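Local coordinates for protein OBCA, Oxalate Biosynthetic Component A (PDB 4NNB) that belongs, in part of its chain, to the beta-keto acid cleavage enzyme family of TIM-barrel proteins and carries a magnesium ion and an oxaloacetate ion, at residues 290-295 against 324-329. Numbering follows the deposited sequence.
Sequences KLRRAH and YDNAPD. With OAA (oxaloacetate ion), chain C.
R292 reaches out of the short helical turn 291-294 and brings its guanidinium end against the loop 324-326. CB already points at that loop, and CG lies beside the backbone N, anti to the carbonyl carbon (chi1 -61°). The chain runs straight on to CD and then bends at chi3 (71°), which swings NE round to the carbonyl of T278. NH1 donates to the backbone O of D325 at 3.0 Å; this acceptor sits at the edge of the guanidinium, in its plane, and A287 O takes a second bond from the same nitrogen. NH2 gives a less straight bond of 2.8 Å to N326 OD1, which lies tilted out of the guanidinium plane. N326 ND2 bonds to A314 O, so the amide is held at both ends, which probably fixes its rotation. NH2 also approaches Y324 CD2 to 3.5 Å, with guanidinium and ring planes nearly perpendicular. Three loop carbonyls and one amide oxygen thus grip a buried cation. Beyond the ring, Y324 OH comes within 2.9 Å of O5 of the oxaloacetate ion, so R292 is second shell to a pocket residue. The two segments lie in the connections after barrel strands 273-276 and 308-311; such loops at the strands' C-terminal ends form the ligand pocket of a TIM barrel.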
ATOM      1  N   LYS A 290     -23.848   8.856   3.752  1.00 27.81           N
ATOM      2  CA  LYS A 290     -23.414  10.182   3.331  1.00 32.78           C
ATOM      3  C   LYS A 290     -22.003  10.480   3.851  1.00 24.47           C
ATOM      4  O   LYS A 290     -21.359  11.420   3.397  1.00 28.49           O
ATOM      5  CB  LYS A 290     -24.407  11.251   3.799  1.00 35.00           C
ATOM      6  CG  LYS A 290     -24.482  11.414   5.310  1.00 40.28           C
ATOM      7  CD  LYS A 290     -25.577  12.412   5.723  1.00 47.89           C
ATOM      8  CE  LYS A 290     -25.432  13.762   5.012  1.00 56.83           C
ATOM      9  NZ  LYS A 290     -26.252  14.863   5.627  1.00 61.28           N
ATOM     10  N   LEU A 291     -21.530   9.679   4.805  1.00 25.40           N
ATOM     11  CA  LEU A 291     -20.141   9.772   5.249  1.00 29.30           C
ATOM     12  C   LEU A 291     -19.183   9.683   4.046  1.00 28.13           C
ATOM     13  O   LEU A 291     -18.120  10.315   4.040  1.00 27.25           O
ATOM     14  CB  LEU A 291     -19.828   8.691   6.300  1.00 28.49           C
ATOM     15  CG  LEU A 291     -18.410   8.687   6.889  1.00 30.27           C
ATOM     16  CD1 LEU A 291     -18.092  10.022   7.583  1.00 32.09           C
ATOM     17  CD2 LEU A 291     -18.202   7.518   7.840  1.00 35.43           C
ATOM     18  N   ARG A 292     -19.593   8.953   3.006  1.00 23.88           N
ATOM     19  CA  ARG A 292     -18.754   8.749   1.827  1.00 23.64           C
ATOM     20  C   ARG A 292     -18.575   9.994   0.965  1.00 25.07           C
ATOM     21  O   ARG A 292     -17.805   9.973   0.010  1.00 25.56           O
ATOM     22  CB  ARG A 292     -19.269   7.574   0.989  1.00 22.86           C
ATOM     23  CG  ARG A 292     -19.256   6.244   1.743  1.00 24.44           C
ATOM     24  CD  ARG A 292     -19.672   5.087   0.846  1.00 23.21           C
ATOM     25  NE  ARG A 292     -18.634   4.791  -0.143  1.00 24.08           N
ATOM     26  CZ  ARG A 292     -18.719   3.828  -1.056  1.00 27.68           C
ATOM     27  NH1 ARG A 292     -19.807   3.061  -1.123  1.00 22.62           N
ATOM     28  NH2 ARG A 292     -17.711   3.628  -1.894  1.00 24.39           N
ATOM     29  N   ARG A 293     -19.282  11.073   1.300  1.00 24.41           N
ATOM     30  CA  ARG A 293     -19.026  12.380   0.690  1.00 24.34           C
ATOM     31  C   ARG A 293     -18.892  13.506   1.728  1.00 23.07           C
ATOM     32  O   ARG A 293     -18.656  14.649   1.363  1.00 24.29           O
ATOM     33  CB  ARG A 293     -20.128  12.743  -0.335  1.00 23.51           C
ATOM     34  CG  ARG A 293     -21.550  12.649   0.221  1.00 27.55           C
ATOM     35  CD  ARG A 293     -22.616  12.880  -0.858  1.00 29.48           C
ATOM     36  NE  ARG A 293     -23.949  12.576  -0.340  1.00 30.17           N
ATOM     37  CZ  ARG A 293     -24.494  11.363  -0.315  1.00 29.48           C
ATOM     38  NH1 ARG A 293     -23.839  10.316  -0.808  1.00 25.88           N
ATOM     39  NH2 ARG A 293     -25.708  11.198   0.201  1.00 33.13           N
ATOM     40  N   ALA A 294     -19.040  13.193   3.013  1.00 23.35           N
ATOM     41  CA  ALA A 294     -18.990  14.231   4.052  1.00 24.51           C
ATOM     42  C   ALA A 294     -17.636  14.961   4.115  1.00 26.27           C
ATOM     43  O   ALA A 294     -17.564  16.122   4.526  1.00 28.92           O
ATOM     44  CB  ALA A 294     -19.348  13.647   5.406  1.00 25.23           C
ATOM     45  N   HIS A 295     -16.569  14.284   3.701  1.00 23.53           N
ATOM     46  CA  HIS A 295     -15.246  14.911   3.608  1.00 24.17           C
ATOM     47  C   HIS A 295     -15.040  15.671   2.306  1.00 26.75           C
ATOM     48  O   HIS A 295     -13.974  16.255   2.089  1.00 25.33           O
ATOM     49  CB  HIS A 295     -14.116  13.888   3.808  1.00 24.11           C
ATOM     50  CG  HIS A 295     -14.163  12.723   2.862  1.00 26.74           C
ATOM     51  ND1 HIS A 295     -15.333  12.250   2.305  1.00 23.95           N
ATOM     52  CD2 HIS A 295     -13.173  11.916   2.403  1.00 22.04           C
ATOM     53  CE1 HIS A 295     -15.062  11.210   1.532  1.00 25.49           C
ATOM     54  NE2 HIS A 295     -13.758  10.989   1.574  1.00 24.54           N
ATOM     55  N   TYR A 324     -16.800  -3.698  -1.345  1.00 25.17           N
ATOM     56  CA  TYR A 324     -17.877  -2.797  -0.921  1.00 23.80           C
ATOM     57  C   TYR A 324     -18.756  -2.419  -2.107  1.00 23.24           C
ATOM     58  O   TYR A 324     -18.288  -2.311  -3.250  1.00 21.33           O
ATOM     59  CB  TYR A 324     -17.321  -1.520  -0.262  1.00 23.16           C
ATOM     60  CG  TYR A 324     -16.278  -0.840  -1.108  1.00 25.59           C
ATOM     61  CD1 TYR A 324     -14.972  -1.310  -1.133  1.00 28.24           C
ATOM     62  CD2 TYR A 324     -16.596   0.260  -1.899  1.00 26.23           C
ATOM     63  CE1 TYR A 324     -14.007  -0.713  -1.915  1.00 28.80           C
ATOM     64  CE2 TYR A 324     -15.624   0.868  -2.691  1.00 24.08           C
ATOM     65  CZ  TYR A 324     -14.331   0.366  -2.684  1.00 24.97           C
ATOM     66  OH  TYR A 324     -13.342   0.935  -3.451  1.00 28.81           O
ATOM     67  N   ASP A 325     -20.029  -2.194  -1.819  1.00 24.27           N
ATOM     68  CA  ASP A 325     -20.999  -1.856  -2.860  1.00 27.06           C
ATOM     69  C   ASP A 325     -20.892  -0.390  -3.253  1.00 24.91           C
ATOM     70  O   ASP A 325     -20.423   0.456  -2.481  1.00 24.29           O
ATOM     71  CB  ASP A 325     -22.423  -2.156  -2.367  1.00 24.42           C
ATOM     72  CG  ASP A 325     -23.453  -2.228  -3.508  1.00 26.08           C
ATOM     73  OD1 ASP A 325     -23.070  -2.304  -4.693  1.00 24.40           O
ATOM     74  OD2 ASP A 325     -24.652  -2.225  -3.198  1.00 25.98           O
ATOM     75  N   ASN A 326     -21.312  -0.109  -4.477  1.00 21.39           N
ATOM     76  CA  ASN A 326     -21.577   1.241  -4.913  1.00 23.91           C
ATOM     77  C   ASN A 326     -22.873   1.183  -5.701  1.00 25.88           C
ATOM     78  O   ASN A 326     -22.852   0.971  -6.906  1.00 25.05           O
ATOM     79  CB  ASN A 326     -20.431   1.771  -5.780  1.00 24.50           C
ATOM     80  CG  ASN A 326     -19.093   1.805  -5.026  1.00 26.09           C
ATOM     81  OD1 ASN A 326     -18.793   2.764  -4.310  1.00 24.30           O
ATOM     82  ND2 ASN A 326     -18.304   0.744  -5.172  1.00 20.98           N
ATOM     83  N   ALA A 327     -23.996   1.338  -5.009  1.00 25.26           N
ATOM     84  CA  ALA A 327     -25.317   1.158  -5.632  1.00 27.03           C
ATOM     85  C   ALA A 327     -25.717   2.362  -6.505  1.00 29.19           C
ATOM     86  O   ALA A 327     -25.197   3.470  -6.311  1.00 23.88           O
ATOM     87  CB  ALA A 327     -26.349   0.914  -4.562  1.00 27.49           C
ATOM     88  N   PRO A 328     -26.654   2.157  -7.459  1.00 27.04           N
ATOM     89  CA  PRO A 328     -27.109   3.269  -8.304  1.00 26.67           C
ATOM     90  C   PRO A 328     -27.662   4.482  -7.533  1.00 26.19           C
ATOM     91  O   PRO A 328     -27.370   5.599  -7.948  1.00 23.47           O
ATOM     92  CB  PRO A 328     -28.212   2.627  -9.153  1.00 29.06           C
ATOM     93  CG  PRO A 328     -27.825   1.179  -9.224  1.00 30.48           C
ATOM     94  CD  PRO A 328     -27.269   0.875  -7.867  1.00 27.50           C
ATOM     95  N   ASP A 329     -28.436   4.283  -6.465  1.00 25.34           N
ATOM     96  CA  ASP A 329     -28.970   5.429  -5.716  1.00 29.99           C
ATOM     97  C   ASP A 329     -27.868   6.210  -4.996  1.00 27.09           C
ATOM     98  O   ASP A 329     -27.826   7.450  -5.031  1.00 25.60           O
ATOM     99  CB  ASP A 329     -30.102   5.028  -4.747  1.00 23.68           C
ATOM    100  CG  ASP A 329     -29.670   4.012  -3.702  1.00 31.31           C
ATOM    101  OD1 ASP A 329     -28.688   3.268  -3.918  1.00 30.08           O
ATOM    102  OD2 ASP A 329     -30.335   3.933  -2.655  1.00 32.76           O
TER
HETATM  103  O1  OAA C 602     -11.572   4.626  -3.876  1.00 34.84           O
HETATM  104  O2  OAA C 602      -9.582   4.758  -2.793  1.00 27.38           O
HETATM  105  O4  OAA C 602      -8.772  -0.355  -1.984  1.00 33.56           O
HETATM  106  O5  OAA C 602     -11.010   0.162  -1.870  1.00 36.32           O
HETATM  107  O3  OAA C 602      -8.385   2.466  -1.974  1.00 31.31           O
HETATM  108  C1  OAA C 602     -10.529   4.045  -3.340  1.00 29.88           C
HETATM  109  C2  OAA C 602     -10.450   2.534  -3.376  1.00 29.72           C
HETATM  110  C3  OAA C 602      -9.462   1.896  -2.425  1.00 28.77           C
HETATM  111  C4  OAA C 602      -9.765   0.497  -2.061  1.00 25.58           C